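2-Keto-3-deoxy-(6-phospho-)gluconate aldolase (Thermoproteus tenax, PDB 2R91) is an aldolase of the dihydrodipicolinate synthetase family, built on a TIM-barrel fold and assembled from four chains. Local coordinates at residues A[23-28]-A[62-67]; A[55-60]-A[80-85]. One frame throughout, in Å; residues are numbered along the deposited sequence.

Both contacts lie at the helical layer of the TIM barrel, interaction 1 at the end of helix 50-63 where the chain turns into strand 67-70. They share this helix, which meets 18-30 in interaction 1 and 76-88 in interaction 2. Their centres are 15 Å apart, and they touch where Val67 CG2 packs on Ala60 O at 3.5 Å. Each is partly buried, with a largely apolar inner part next to barrel strands and an outer polar part. The outer chemistry separates them: in 23-28 with 62-67 no hydrogen bond crosses and a water makes two weak links, whereas in 55-60 with 80-85 a direct tyrosine-carboxylate bond joins the helices. Buried areas are similar, 157 and 172 Å².

Interaction 1. Residues A[23-28]-A[62-67]; sequences NHVKNI and SAARRV
Val25 packs on Ala63 and Ala64 where two neighbouring helices of the TIM-barrel shell, 18-30 and 50-63, come side by side. The tight part is purely apolar. A chi1 of 165° turns CG1 of Val25 away from its own backbone N and out to the end of helix 50-63, where it lies 3.7 Å from the CB of Ala63 and 4.0 Å from the CB of Ala64, so one methyl serves both alanines. Ala63 ends its helix, and Ala64 is the first residue with non-helical backbone angles (-134°/146°) as the chain turns toward strand 67-70. The small alanine side chains are consistent with the close approach, 6.3 Å between the CA atoms of Lys26 and Ala63. Val25 and Ala64 both also touch Val36 of strand 35-38, so the apolar part faces the barrel wall.

The solvent side is looser. Lys26 is exposed and runs extended beyond CG alongside the helix end, its CE lying 4.1 Å from the CB of Ala63; the aliphatic chain lies against the methyl and the ammonium reaches a water. No direct hydrogen bond crosses the contact. That water bridges it weakly, 3.3 Å from Lys26 NZ as acceptor and 3.4 Å from Ser62 O as donor.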
# COMPACT_ATOMS: atom_id res chain seq x y z
N ASN A 23 14.57 35.82 -12.94
CA ASN A 23 14.78 36.54 -11.70
C ASN A 23 14.88 35.52 -10.56
O ASN A 23 15.80 35.58 -9.74
CB ASN A 23 13.62 37.51 -11.43
CG ASN A 23 13.71 38.19 -10.07
OD1 ASN A 23 14.54 39.07 -9.86
ND2 ASN A 23 12.84 37.79 -9.13
N HIS A 24 13.93 34.59 -10.54
CA HIS A 24 13.88 33.54 -9.48
C HIS A 24 15.14 32.68 -9.51
O HIS A 24 15.80 32.51 -8.51
CB HIS A 24 12.63 32.66 -9.67
CG HIS A 24 12.52 31.53 -8.68
ND1 HIS A 24 12.50 31.74 -7.32
CD2 HIS A 24 12.41 30.19 -8.86
CE1 HIS A 24 12.39 30.57 -6.70
NE2 HIS A 24 12.34 29.62 -7.61
N VAL A 25 15.52 32.16 -10.67
CA VAL A 25 16.73 31.36 -10.75
C VAL A 25 18.00 32.11 -10.28
O VAL A 25 18.84 31.56 -9.56
CB VAL A 25 16.94 30.79 -12.16
CG1 VAL A 25 18.37 30.28 -12.30
CG2 VAL A 25 15.92 29.67 -12.47
N LYS A 26 18.12 33.36 -10.70
CA LYS A 26 19.30 34.13 -10.34
C LYS A 26 19.34 34.43 -8.84
O LYS A 26 20.40 34.42 -8.22
CB LYS A 26 19.36 35.41 -11.18
CG LYS A 26 19.66 35.10 -12.68
CD LYS A 26 19.32 36.32 -13.58
CE LYS A 26 19.28 35.94 -15.07
NZ LYS A 26 18.66 37.05 -15.88
N ASN A 27 18.17 34.69 -8.25
CA ASN A 27 18.10 34.83 -6.79
C ASN A 27 18.54 33.56 -6.05
O ASN A 27 19.46 33.57 -5.21
CB ASN A 27 16.70 35.21 -6.33
CG ASN A 27 16.59 35.30 -4.81
OD1 ASN A 27 17.28 36.10 -4.19
ND2 ASN A 27 15.76 34.44 -4.20
N ILE A 28 17.93 32.43 -6.37
CA ILE A 28 18.24 31.24 -5.56
C ILE A 28 19.67 30.75 -5.78
O ILE A 28 20.30 30.24 -4.87
CB ILE A 28 17.16 30.13 -5.72
CG1 ILE A 28 17.28 29.43 -7.09
CG2 ILE A 28 15.76 30.73 -5.49
CD1 ILE A 28 16.10 28.42 -7.39
N SER A 62 20.05 29.76 -19.88
CA SER A 62 20.56 31.12 -19.97
C SER A 62 20.64 31.82 -18.59
O SER A 62 21.37 32.80 -18.44
CB SER A 62 19.86 31.92 -21.07
OG SER A 62 18.51 32.16 -20.77
N ALA A 63 19.98 31.28 -17.57
CA ALA A 63 20.02 31.89 -16.22
C ALA A 63 21.03 31.23 -15.26
O ALA A 63 21.49 31.87 -14.30
CB ALA A 63 18.60 31.92 -15.59
N ALA A 64 21.40 29.98 -15.51
CA ALA A 64 22.24 29.25 -14.58
C ALA A 64 23.36 28.56 -15.31
O ALA A 64 23.15 28.05 -16.41
CB ALA A 64 21.41 28.20 -13.80
N ARG A 65 24.52 28.46 -14.69
CA ARG A 65 25.65 27.77 -15.32
C ARG A 65 25.56 26.27 -15.26
O ARG A 65 26.18 25.61 -16.08
CB ARG A 65 26.96 28.20 -14.68
CG ARG A 65 27.04 29.69 -14.50
CD ARG A 65 27.82 30.35 -15.61
NE ARG A 65 29.24 30.38 -15.25
CZ ARG A 65 29.91 31.47 -14.90
NH1 ARG A 65 29.31 32.66 -14.88
NH2 ARG A 65 31.19 31.38 -14.59
N ARG A 66 24.82 25.73 -14.28
CA ARG A 66 24.71 24.27 -14.13
C ARG A 66 23.24 23.84 -14.13
O ARG A 66 22.47 24.20 -13.23
CB ARG A 66 25.37 23.80 -12.83
CG ARG A 66 26.86 24.17 -12.71
CD ARG A 66 27.54 23.53 -11.49
NE ARG A 66 27.41 22.09 -11.57
CZ ARG A 66 27.63 21.25 -10.57
NH1 ARG A 66 28.00 21.72 -9.39
NH2 ARG A 66 27.46 19.94 -10.77
N VAL A 67 22.85 23.07 -15.15
CA VAL A 67 21.43 22.78 -15.40
C VAL A 67 21.28 21.31 -15.74
O VAL A 67 22.03 20.76 -16.57
CB VAL A 67 20.86 23.65 -16.58
CG1 VAL A 67 19.46 23.22 -16.95
CG2 VAL A 67 20.86 25.13 -16.23
O HOH W 1 21.23 36.18 -17.77

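Interaction 2. Residues A[55-60]-A[80-85]; sequences ELTDAA and IALAKY
Thr57 is the first residue of 55-60 to meet 80-85, and its two branches divide the work. With OG1 beside the backbone N (chi1 -66°), CG2 swings to the far side from that nitrogen and lies 4.1 Å from CD2 of the Tyr85 ring, which it approaches obliquely. OG1 comes within 4.0 Å of Leu82 CD1, a van der Waals contact only, since the hydroxyl is hydrogen-bonded to Lys53 O, one turn back in its own helix. Thr57 also touches Val69 of strand 67-70, and Leu82 touches Val71 just after it. Helix 50-63, strand 67-70 and helix 76-88 follow one another in the alternating beta/alpha order of the TIM barrel, and the short helical segments run nearly parallel, 18° apart, with axes 11.1 Å from each other. That separation is spanned by side chains, chiefly the long Tyr85.

Next along the helix, Asp58 turns its carboxylate toward the tyrosine hydroxyl. Tyr85 OH donates to the syn lone pair of Asp58 OD1 at 2.7 Å, the side chains crossing at about a right angle with carboxylate and ring planes 59° apart. Arg89, the residue after helix 76-88 and one turn beyond Tyr85, also reaches OD1 through NE in a salt bridge.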
# COMPACT_ATOMS: atom_id res chain seq x y z
N GLU A 55 11.19 25.61 -23.93
CA GLU A 55 11.25 27.00 -23.48
C GLU A 55 11.92 27.09 -22.12
O GLU A 55 12.74 27.96 -21.83
CB GLU A 55 9.86 27.61 -23.40
CG GLU A 55 9.21 27.78 -24.74
CD GLU A 55 7.71 27.92 -24.65
OE1 GLU A 55 7.21 28.38 -23.62
OE2 GLU A 55 7.01 27.54 -25.60
N LEU A 56 11.57 26.15 -21.26
CA LEU A 56 12.11 26.11 -19.92
C LEU A 56 13.61 25.77 -19.94
O LEU A 56 14.41 26.38 -19.23
CB LEU A 56 11.25 25.10 -19.13
CG LEU A 56 11.56 24.83 -17.67
CD1 LEU A 56 11.30 26.15 -16.85
CD2 LEU A 56 10.65 23.67 -17.20
N THR A 57 14.01 24.84 -20.81
CA THR A 57 15.43 24.53 -21.02
C THR A 57 16.21 25.79 -21.44
O THR A 57 17.30 26.06 -20.93
CB THR A 57 15.59 23.45 -22.14
OG1 THR A 57 15.04 22.21 -21.70
CG2 THR A 57 17.06 23.25 -22.54
N ASP A 58 15.64 26.57 -22.36
CA ASP A 58 16.34 27.79 -22.81
C ASP A 58 16.47 28.76 -21.65
O ASP A 58 17.53 29.34 -21.43
CB ASP A 58 15.56 28.48 -23.94
CG ASP A 58 15.61 27.71 -25.26
OD1 ASP A 58 16.53 26.93 -25.50
OD2 ASP A 58 14.71 27.93 -26.09
N ALA A 59 15.37 28.95 -20.90
CA ALA A 59 15.37 29.90 -19.78
C ALA A 59 16.35 29.48 -18.70
O ALA A 59 17.07 30.31 -18.15
CB ALA A 59 13.93 30.10 -19.20
N ALA A 60 16.37 28.18 -18.38
CA ALA A 60 17.23 27.67 -17.30
C ALA A 60 18.70 27.80 -17.69
O ALA A 60 19.51 28.32 -16.92
CB ALA A 60 16.88 26.17 -16.97
N ILE A 80 13.52 11.58 -26.09
CA ILE A 80 14.75 11.59 -26.90
C ILE A 80 15.01 12.94 -27.55
O ILE A 80 16.11 13.47 -27.49
CB ILE A 80 14.68 10.50 -27.98
CG1 ILE A 80 14.79 9.10 -27.33
CG2 ILE A 80 15.78 10.68 -29.02
CD1 ILE A 80 14.19 8.03 -28.21
N ALA A 81 14.01 13.52 -28.19
CA ALA A 81 14.17 14.81 -28.84
C ALA A 81 14.59 15.89 -27.84
O ALA A 81 15.46 16.72 -28.12
CB ALA A 81 12.88 15.22 -29.54
N LEU A 82 13.94 15.93 -26.67
CA LEU A 82 14.26 16.97 -25.71
C LEU A 82 15.64 16.72 -25.11
O LEU A 82 16.38 17.65 -24.82
CB LEU A 82 13.21 17.03 -24.59
CG LEU A 82 13.49 18.05 -23.49
CD1 LEU A 82 13.41 19.46 -24.07
CD2 LEU A 82 12.51 17.92 -22.26
N ALA A 83 15.98 15.47 -24.88
CA ALA A 83 17.34 15.19 -24.36
C ALA A 83 18.42 15.75 -25.29
O ALA A 83 19.40 16.36 -24.84
CB ALA A 83 17.54 13.69 -24.13
N LYS A 84 18.24 15.55 -26.60
CA LYS A 84 19.22 16.09 -27.56
C LYS A 84 19.23 17.62 -27.51
O LYS A 84 20.29 18.24 -27.54
CB LYS A 84 18.94 15.59 -28.99
CG LYS A 84 18.99 14.09 -29.17
CD LYS A 84 18.67 13.71 -30.63
CE LYS A 84 18.63 12.21 -30.84
NZ LYS A 84 17.67 11.70 -31.97
N TYR A 85 18.04 18.23 -27.44
CA TYR A 85 17.92 19.68 -27.33
C TYR A 85 18.63 20.24 -26.09
O TYR A 85 19.40 21.22 -26.17
CB TYR A 85 16.44 20.10 -27.30
CG TYR A 85 16.22 21.59 -27.39
CD1 TYR A 85 16.46 22.27 -28.61
CD2 TYR A 85 15.82 22.34 -26.29
CE1 TYR A 85 16.30 23.62 -28.72
CE2 TYR A 85 15.64 23.71 -26.39
CZ TYR A 85 15.88 24.34 -27.63
OH TYR A 85 15.71 25.67 -27.77